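Local coordinates for nickel-dependent hydrogenase large subunit (Allochromatium vinosum, PDB 3MYR), which catalyses the reversible oxidation of molecular hydrogen at a nickel-iron centre, as the large subunit of a membrane-bound heterodimeric hydrogenase, at residues Arg547-Ser551 with Phe552-Ile556. Numbering follows the deposited sequence.
Sequences RTIHS and FDPCI. With NFV (Ni-Fe oxidized active center), chain N.
Phe-552 N reaches back to Ile-549 O (3.1 Å) and Asp-553 N to His-550 O (2.8 Å), two i to i+3 hydrogen bonds that wind the backbone down at the C-terminal end of helix 543-551, and Asp-553 then breaks the helical course by turning to a positive phi (55°). Pro-554 follows, laying its CD 3.2 Å from Ile-549 O, while its CG meets CG2 of Ile-549 at 3.7 Å, the two side chains crossing at about a right angle. That methyl lies anti to the backbone N of Ile-549, which turns it toward the CG corner of the proline ring. Ser-551 turns its OG back onto Thr-548 O (2.6 Å), in the carbonyl plane and on a lone pair; CD2 of Phe-552 approaches the same oxygen obliquely at 3.4 Å. Arg-429 bonds to the serine OG and makes a cation-pi contact with the phenylalanine, tying both side chains to helix 426-456. With an alanine in place of this serine, Thr-548 O is likely to lose its hydroxyl donor and Arg-429 one acceptor. Beyond the turn, Asp-553 points its carboxylate at Arg-487, a salt bridge to a residue of the active-site pocket whose backbone N also bonds to the cofactor. Cys-555, the N-cap of helix 556-560, places SG 2.2 Å from the nickel, which Cys-61 also binds. The chemistry thus implies a buried helix-to-helix connection whose backbone bonds, proline contact and charge pairing are consistent with a well-defined path to the nickel ligand Cys-555.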
ATOM      1  N   ARG B 547       6.990 -15.023  -9.909  1.00 22.83           N
ATOM      2  CA  ARG B 547       5.852 -15.730  -9.304  1.00 23.92           C
ATOM      3  C   ARG B 547       6.004 -15.834  -7.798  1.00 22.91           C
ATOM      4  O   ARG B 547       5.057 -15.605  -7.085  1.00 23.48           O
ATOM      5  CB  ARG B 547       5.738 -17.160  -9.889  1.00 22.45           C
ATOM      6  CG  ARG B 547       5.074 -17.178 -11.188  1.00 28.28           C
ATOM      7  CD  ARG B 547       5.120 -18.564 -11.854  1.00 32.52           C
ATOM      8  NE  ARG B 547       4.433 -18.469 -13.114  1.00 29.75           N
ATOM      9  CZ  ARG B 547       4.080 -19.480 -13.893  1.00 30.14           C
ATOM     10  NH1 ARG B 547       4.434 -20.728 -13.610  1.00 32.43           N
ATOM     11  NH2 ARG B 547       3.413 -19.215 -14.997  1.00 26.62           N
ATOM     12  N   THR B 548       7.205 -16.186  -7.329  1.00 21.41           N
ATOM     13  CA  THR B 548       7.467 -16.399  -5.916  1.00 22.30           C
ATOM     14  C   THR B 548       7.616 -15.080  -5.172  1.00 22.78           C
ATOM     15  O   THR B 548       6.944 -14.858  -4.122  1.00 21.96           O
ATOM     16  CB  THR B 548       8.679 -17.311  -5.710  1.00 21.62           C
ATOM     17  OG1 THR B 548       8.315 -18.648  -6.066  1.00 24.10           O
ATOM     18  CG2 THR B 548       9.164 -17.350  -4.219  1.00 22.08           C
ATOM     19  N   ILE B 549       8.351 -14.147  -5.766  1.00 21.08           N
ATOM     20  CA  ILE B 549       8.496 -12.834  -5.084  1.00 21.33           C
ATOM     21  C   ILE B 549       7.082 -12.183  -4.947  1.00 21.43           C
ATOM     22  O   ILE B 549       6.717 -11.733  -3.886  1.00 19.84           O
ATOM     23  CB  ILE B 549       9.547 -11.914  -5.795  1.00 20.54           C
ATOM     24  CG1 ILE B 549      11.003 -12.421  -5.599  1.00 22.41           C
ATOM     25  CG2 ILE B 549       9.460 -10.451  -5.340  1.00 19.21           C
ATOM     26  CD1 ILE B 549      11.435 -12.697  -4.183  1.00 18.24           C
ATOM     27  N   HIS B 550       6.279 -12.200  -6.012  1.00 21.11           N
ATOM     28  CA  HIS B 550       4.957 -11.545  -5.972  1.00 19.56           C
ATOM     29  C   HIS B 550       4.048 -12.265  -4.974  1.00 20.44           C
ATOM     30  O   HIS B 550       3.177 -11.646  -4.362  1.00 18.73           O
ATOM     31  CB  HIS B 550       4.290 -11.552  -7.344  1.00 17.27           C
ATOM     32  CG  HIS B 550       4.905 -10.601  -8.322  1.00 20.19           C
ATOM     33  ND1 HIS B 550       5.007 -10.882  -9.672  1.00 20.92           N
ATOM     34  CD2 HIS B 550       5.388  -9.342  -8.162  1.00 22.63           C
ATOM     35  CE1 HIS B 550       5.531  -9.837 -10.294  1.00 23.76           C
ATOM     36  NE2 HIS B 550       5.774  -8.893  -9.402  1.00 21.93           N
ATOM     37  N   SER B 551       4.268 -13.564  -4.751  1.00 19.64           N
ATOM     38  CA  SER B 551       3.395 -14.263  -3.800  1.00 18.90           C
ATOM     39  C   SER B 551       3.521 -13.700  -2.384  1.00 20.08           C
ATOM     40  O   SER B 551       2.628 -13.923  -1.590  1.00 20.04           O
ATOM     41  CB  SER B 551       3.647 -15.788  -3.767  1.00 19.47           C
ATOM     42  OG  SER B 551       4.917 -16.120  -3.169  1.00 19.06           O
ATOM     43  N   PHE B 552       4.649 -13.073  -2.042  1.00 20.64           N
ATOM     44  CA  PHE B 552       4.785 -12.373  -0.733  1.00 22.23           C
ATOM     45  C   PHE B 552       4.132 -10.990  -0.698  1.00 21.89           C
ATOM     46  O   PHE B 552       4.105 -10.355   0.362  1.00 22.54           O
ATOM     47  CB  PHE B 552       6.293 -12.198  -0.332  1.00 21.56           C
ATOM     48  CG  PHE B 552       6.970 -13.468   0.077  1.00 23.38           C
ATOM     49  CD1 PHE B 552       6.978 -13.855   1.407  1.00 21.87           C
ATOM     50  CD2 PHE B 552       7.707 -14.225  -0.856  1.00 23.08           C
ATOM     51  CE1 PHE B 552       7.645 -14.998   1.845  1.00 18.74           C
ATOM     52  CE2 PHE B 552       8.378 -15.398  -0.440  1.00 22.24           C
ATOM     53  CZ  PHE B 552       8.363 -15.785   0.892  1.00 24.66           C
ATOM     54  N   ASP B 553       3.654 -10.509  -1.855  1.00 22.02           N
ATOM     55  CA  ASP B 553       3.018  -9.194  -1.966  1.00 22.57           C
ATOM     56  C   ASP B 553       4.005  -8.117  -1.416  1.00 21.70           C
ATOM     57  O   ASP B 553       3.687  -7.406  -0.470  1.00 21.84           O
ATOM     58  CB  ASP B 553       1.700  -9.243  -1.131  1.00 22.02           C
ATOM     59  CG  ASP B 553       0.757  -8.035  -1.359  1.00 24.14           C
ATOM     60  OD1 ASP B 553      -0.296  -8.005  -0.652  1.00 24.80           O
ATOM     61  OD2 ASP B 553       1.077  -7.082  -2.124  1.00 19.98           O
ATOM     62  N   PRO B 554       5.210  -7.999  -1.995  1.00 20.33           N
ATOM     63  CA  PRO B 554       6.210  -7.066  -1.424  1.00 19.67           C
ATOM     64  C   PRO B 554       5.761  -5.602  -1.441  1.00 19.48           C
ATOM     65  O   PRO B 554       5.101  -5.156  -2.375  1.00 19.32           O
ATOM     66  CB  PRO B 554       7.426  -7.204  -2.352  1.00 20.89           C
ATOM     67  CG  PRO B 554       7.228  -8.536  -3.097  1.00 20.21           C
ATOM     68  CD  PRO B 554       5.735  -8.744  -3.154  1.00 19.70           C
ATOM     69  N   CYS B 555       6.166  -4.853  -0.425  1.00 19.28           N
ATOM     70  CA  CYS B 555       5.953  -3.426  -0.395  1.00 18.73           C
ATOM     71  C   CYS B 555       7.204  -2.806   0.222  1.00 18.13           C
ATOM     72  O   CYS B 555       7.476  -2.994   1.411  1.00 16.56           O
ATOM     73  CB  CYS B 555       4.702  -3.106   0.433  1.00 18.22           C
ATOM     74  SG  CYS B 555       4.485  -1.277   0.461  1.00 24.39           S
ATOM     75  N   ILE B 556       8.011  -2.121  -0.594  1.00 18.36           N
ATOM     76  CA  ILE B 556       9.364  -1.698  -0.138  1.00 18.23           C
ATOM     77  C   ILE B 556       9.247  -0.322   0.508  1.00 19.23           C
ATOM     78  O   ILE B 556      10.091   0.080   1.315  1.00 17.24           O
ATOM     79  CB  ILE B 556      10.399  -1.696  -1.294  1.00 17.86           C
ATOM     80  CG1 ILE B 556      10.566  -3.139  -1.918  1.00 17.92           C
ATOM     81  CG2 ILE B 556      11.734  -1.218  -0.798  1.00 19.59           C
ATOM     82  CD1 ILE B 556      10.493  -4.353  -0.964  1.00 15.20           C
TER
HETATM   83 FE   NFV N2005       2.397  -2.604   4.302  1.00 16.26          FE
HETATM   84 NI   NFV N2005       2.696  -0.977   1.783  1.00 22.31          NI
HETATM   85  C1  NFV N2005       2.411  -2.547   5.875  1.00 19.51           C
HETATM   86  O1  NFV N2005       2.394  -2.566   7.115  1.00 13.88           O
HETATM   87  C2  NFV N2005       1.055  -3.954   4.403  1.00 13.93           C
HETATM   88  N2  NFV N2005       0.212  -4.780   4.489  1.00 15.96           N
HETATM   89  C3  NFV N2005       3.787  -3.876   4.239  1.00 20.92           C
HETATM   90  N3  NFV N2005       4.668  -4.646   4.204  1.00 16.89           N
HETATM   91  O4  NFV N2005       2.283  -2.734   2.323  1.00 19.96           O